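Local coordinates for protein 2-phospho-L-lactate guanylyltransferase (Methanosarcina mazei, PDB 2I5E) that probably activates 2-phospho-L-lactate with GTP to form lactyl-2-diphospho-5'-guanosine, a step in the biosynthesis of coenzyme F420, at residues Gly124-Leu129 against Leu147-Ile152; Lys107-Ser110 against Val116-Val119. One frame throughout, in Å; residues are numbered along the deposited sequence.

Interaction 1: Gly124-Leu129 against Leu147-Ile152; sequences GGTNAL and LTHCSI
Thr126 and His149 mark the nearest backbone approach, with their CA atoms 8.2 Å apart. Residues 124-129 lead into the strand of the central mixed sheet that includes Ala128 and Leu129, and residues 147-152 are part of helix 145-154, which packs on one face of that sheet. This is helix-on-sheet packing in an α/β domain of the GT-A clan, probably a nucleotidyltransferase. A classic beta bulge at Asn127 and Ala128, opposite Val119, interrupts the strand. The chain turns there, and the side chains of Thr126 and Leu129 both set out toward the helix. His149 meets both, Thr126 at the ring edge and Leu129 over a face. Its CG lies anti to the carbonyl carbon (chi1 -69°), which carries the imidazole out to the strand. Thr126 OG1 hydrogen-bonds His149 ND1 at 2.9 Å; either atom could be the donor. Ser145 OG is a second partner of that hydroxyl. The other ring nitrogen, NE2, bonds the backbone N of Lys140, so both nitrogens of this buried ring are satisfied. At the start of both segments, a water bridges Gly124 O and Leu147 N. Leu129 makes a CH-pi contact: its CD2 stands 3.8 Å from the His149 ring centroid, 2° off the normal.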
loop_
_atom_site.group_PDB
_atom_site.type_symbol
_atom_site.label_atom_id
_atom_site.label_comp_id
_atom_site.label_asym_id
_atom_site.label_seq_id
_atom_site.Cartn_x
_atom_site.Cartn_y
_atom_site.Cartn_z
ATOM N N GLY A 124 -4.649 3.035 8.946
ATOM C CA GLY A 124 -5.736 4.087 8.937
ATOM C C GLY A 124 -5.335 5.575 9.032
ATOM O O GLY A 124 -6.178 6.401 9.280
ATOM N N GLY A 125 -4.053 5.925 8.809
ATOM C CA GLY A 125 -3.634 7.346 8.730
ATOM C C GLY A 125 -4.099 7.990 7.428
ATOM O O GLY A 125 -4.716 7.302 6.634
ATOM N N THR A 126 -3.727 9.273 7.189
ATOM C CA THR A 126 -4.144 10.055 5.991
ATOM C C THR A 126 -2.861 10.651 5.509
ATOM O O THR A 126 -2.181 11.329 6.264
ATOM C CB THR A 126 -5.065 11.174 6.410
ATOM O OG1 THR A 126 -6.251 10.623 7.030
ATOM C CG2 THR A 126 -5.516 12.018 5.205
ATOM N N ASN A 127 -2.472 10.325 4.295
ATOM C CA ASN A 127 -1.171 10.759 3.776
ATOM C C ASN A 127 -1.273 12.034 2.930
ATOM O O ASN A 127 -0.325 12.800 2.868
ATOM C CB ASN A 127 -0.499 9.614 2.952
ATOM C CG ASN A 127 0.259 8.617 3.868
ATOM O OD1 ASN A 127 0.425 8.860 5.068
ATOM N ND2 ASN A 127 0.713 7.538 3.307
ATOM N N ALA A 128 -2.449 12.276 2.317
ATOM C CA ALA A 128 -2.648 13.428 1.460
ATOM C C ALA A 128 -4.157 13.644 1.490
ATOM O O ALA A 128 -4.927 12.703 1.557
ATOM C CB ALA A 128 -2.150 13.078 -0.031
ATOM N N LEU A 129 -4.551 14.919 1.504
ATOM C CA LEU A 129 -5.935 15.299 1.551
ATOM C C LEU A 129 -6.089 16.511 0.609
ATOM O O LEU A 129 -5.402 17.529 0.801
ATOM C CB LEU A 129 -6.284 15.691 2.984
ATOM C CG LEU A 129 -7.739 15.730 3.478
ATOM C CD1 LEU A 129 -8.571 14.471 3.022
ATOM C CD2 LEU A 129 -7.648 15.851 4.986
ATOM N N LEU A 147 -10.628 7.033 8.161
ATOM C CA LEU A 147 -12.093 6.827 8.367
ATOM C C LEU A 147 -12.743 8.138 8.843
ATOM O O LEU A 147 -13.737 8.525 8.323
ATOM C CB LEU A 147 -12.341 5.652 9.357
ATOM C CG LEU A 147 -12.055 4.191 8.838
ATOM C CD1 LEU A 147 -12.298 3.036 9.857
ATOM C CD2 LEU A 147 -12.858 3.884 7.570
ATOM N N THR A 148 -12.115 8.864 9.755
ATOM C CA THR A 148 -12.644 10.124 10.216
ATOM C C THR A 148 -12.849 11.195 9.136
ATOM O O THR A 148 -13.885 11.910 9.158
ATOM C CB THR A 148 -11.795 10.665 11.305
ATOM O OG1 THR A 148 -11.722 9.701 12.340
ATOM C CG2 THR A 148 -12.485 11.922 11.935
ATOM N N HIS A 149 -11.876 11.347 8.214
ATOM C CA HIS A 149 -11.961 12.289 7.074
ATOM C C HIS A 149 -12.970 11.936 5.995
ATOM O O HIS A 149 -13.579 12.830 5.292
ATOM C CB HIS A 149 -10.546 12.437 6.390
ATOM C CG HIS A 149 -9.540 13.142 7.245
ATOM N ND1 HIS A 149 -8.217 12.751 7.331
ATOM C CD2 HIS A 149 -9.642 14.278 7.984
ATOM C CE1 HIS A 149 -7.578 13.541 8.183
ATOM N NE2 HIS A 149 -8.403 14.499 8.569
ATOM N N CYS A 150 -13.166 10.639 5.788
ATOM C CA CYS A 150 -14.239 10.258 4.890
ATOM C C CYS A 150 -15.581 10.633 5.563
ATOM O O CYS A 150 -16.533 11.036 4.875
ATOM C CB CYS A 150 -14.239 8.750 4.664
ATOM S SG CYS A 150 -12.814 8.137 3.780
ATOM N N SER A 151 -15.685 10.440 6.861
ATOM C CA SER A 151 -16.998 10.645 7.510
ATOM C C SER A 151 -17.238 12.134 7.865
ATOM O O SER A 151 -18.396 12.591 7.890
ATOM C CB SER A 151 -17.218 9.685 8.701
ATOM O OG SER A 151 -17.020 10.336 9.932
ATOM N N ILE A 152 -16.151 12.877 8.111
ATOM C CA ILE A 152 -16.196 14.370 8.063
ATOM C C ILE A 152 -16.716 14.815 6.684
ATOM O O ILE A 152 -17.538 15.689 6.614
ATOM C CB ILE A 152 -14.866 15.124 8.502
ATOM C CG1 ILE A 152 -14.518 14.907 9.973
ATOM C CG2 ILE A 152 -14.980 16.692 8.295
ATOM C CD1 ILE A 152 -12.956 15.133 10.294
HETATM O O HOH W 1 -8.803 5.424 9.477
#

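Interaction 2: Lys107-Ser110 against Val116-Val119; sequences KEIS and VCIV
Ile109 carries this contact alone on the helix side, set against Cys117 and Val119 on the strand. A short loop leads from helix 103-109 into strand 116-120. Through the packing of Ile109 on Cys117, Val119 and Phe130, the helix lies on one face of the mixed sheet of the α/β domain. The CA atoms of Ile109 and Cys117 are 6.3 Å apart. Cys117 and Val119 alternate with Val116 and Ile118, whose side chains set out away from the helix.

The side-chain part is apolar and buried. The two branches of Ile109 divide the strand between them. Ile109 CG2 is anti to the backbone N and touches Cys117 SG at 3.8 Å. The longer branch runs the other way, and Ile109 CD1 meets Val119 CG2 at 3.7 Å. The Ile109 and Val119 side chains cross at about a right angle. Cys117 CB also rests against the backbone Ile109 O at 3.7 Å. Tyr163 packs on Ile109 as well. With an alanine here, Val119 CG2 would probably lose its mate and Cys117 SG the methyl against it, opening a gap between helix and strand.

The outer side is different. Lys107 and Glu108 are exposed. The side chain of Ser110 sets out away from the strand, and its OG bonds Ile106 O. Glu108 OE2 bonds Tyr163 OH. The polar side chains of Lys107, Glu108 and Ser110 do not touch the strand. Methyl groups, a sulfur and one backbone carbonyl make the contact, so it depends on shape and burial, with no directed bond between the segments.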
loop_
_atom_site.group_PDB
_atom_site.type_symbol
_atom_site.label_atom_id
_atom_site.label_comp_id
_atom_site.label_asym_id
_atom_site.label_seq_id
_atom_site.Cartn_x
_atom_site.Cartn_y
_atom_site.Cartn_z
ATOM N N LYS A 107 -0.713 15.320 -9.504
ATOM C CA LYS A 107 -1.602 15.759 -10.629
ATOM C C LYS A 107 -2.918 15.050 -10.502
ATOM O O LYS A 107 -3.927 15.723 -10.500
ATOM C CB LYS A 107 -0.952 15.509 -12.039
ATOM C CG LYS A 107 0.224 16.494 -12.344
ATOM C CD LYS A 107 1.230 16.060 -13.452
ATOM C CE LYS A 107 0.614 15.657 -14.827
ATOM N NZ LYS A 107 1.468 16.118 -16.124
ATOM N N GLU A 108 -2.918 13.715 -10.326
ATOM C CA GLU A 108 -4.203 12.969 -10.241
ATOM C C GLU A 108 -4.994 13.254 -9.012
ATOM O O GLU A 108 -6.225 13.377 -9.068
ATOM C CB GLU A 108 -4.082 11.438 -10.416
ATOM C CG GLU A 108 -3.209 11.010 -11.566
ATOM C CD GLU A 108 -3.180 9.481 -11.807
ATOM O OE1 GLU A 108 -2.643 9.066 -12.854
ATOM O OE2 GLU A 108 -3.630 8.694 -10.951
ATOM N N ILE A 109 -4.320 13.353 -7.868
ATOM C CA ILE A 109 -5.066 13.692 -6.644
ATOM C C ILE A 109 -5.822 15.024 -6.744
ATOM O O ILE A 109 -7.039 15.131 -6.415
ATOM C CB ILE A 109 -4.191 13.660 -5.425
ATOM C CG1 ILE A 109 -3.745 12.250 -5.135
ATOM C CG2 ILE A 109 -4.986 14.182 -4.103
ATOM C CD1 ILE A 109 -2.278 12.221 -4.379
ATOM N N SER A 110 -5.139 16.058 -7.186
ATOM C CA SER A 110 -5.779 17.351 -7.213
ATOM C C SER A 110 -6.728 17.536 -8.433
ATOM O O SER A 110 -7.308 18.565 -8.545
ATOM C CB SER A 110 -4.712 18.451 -7.204
ATOM O OG SER A 110 -3.690 18.231 -8.174
ATOM N N VAL A 116 -13.702 15.920 -2.131
ATOM C CA VAL A 116 -12.405 15.653 -1.439
ATOM C C VAL A 116 -11.685 14.473 -2.003
ATOM O O VAL A 116 -12.313 13.558 -2.554
ATOM C CB VAL A 116 -12.427 15.841 0.126
ATOM C CG1 VAL A 116 -13.802 16.315 0.695
ATOM C CG2 VAL A 116 -11.672 14.728 0.959
ATOM N N CYS A 117 -10.355 14.545 -2.091
ATOM C CA CYS A 117 -9.655 13.297 -2.413
ATOM C C CYS A 117 -8.779 12.938 -1.257
ATOM O O CYS A 117 -8.056 13.776 -0.674
ATOM C CB CYS A 117 -8.863 13.390 -3.680
ATOM S SG CYS A 117 -8.063 11.882 -4.177
ATOM N N ILE A 118 -8.879 11.663 -0.893
ATOM C CA ILE A 118 -8.092 11.172 0.169
ATOM C C ILE A 118 -7.245 9.920 -0.112
ATOM O O ILE A 118 -7.743 8.911 -0.699
ATOM C CB ILE A 118 -8.896 11.151 1.406
ATOM C CG1 ILE A 118 -8.263 10.261 2.462
ATOM C CG2 ILE A 118 -10.351 10.848 1.123
ATOM C CD1 ILE A 118 -8.973 10.382 3.685
ATOM N N VAL A 119 -5.966 10.061 0.235
ATOM C CA VAL A 119 -4.928 9.038 0.213
ATOM C C VAL A 119 -4.624 8.411 1.602
ATOM O O VAL A 119 -4.123 9.114 2.525
ATOM C CB VAL A 119 -3.599 9.666 -0.305
ATOM C CG1 VAL A 119 -2.588 8.587 -0.698
ATOM C CG2 VAL A 119 -3.950 10.571 -1.490
#

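Interaction 2 closes before interaction 1 opens, so the two come in series along the chain. Their centres are about 12 Å apart. They share the mixed sheet, where strands 116-120 and 126-131 are antiparallel neighbours. Helix 103-109 packs on one face and helix 145-154 on the other. The join is direct: Asn127 N lies 2.7 Å from Val119 O, and Ala128 O lies 3.1 Å from Val119 N, both probable hydrogen bonds. Leu129 CD1 also packs on Val116 and Ile118, which face the side of interaction 1. The two contacts therefore sandwich this strand pair between helices, consistent with a layered α/β domain that is probably a nucleotidyltransferase.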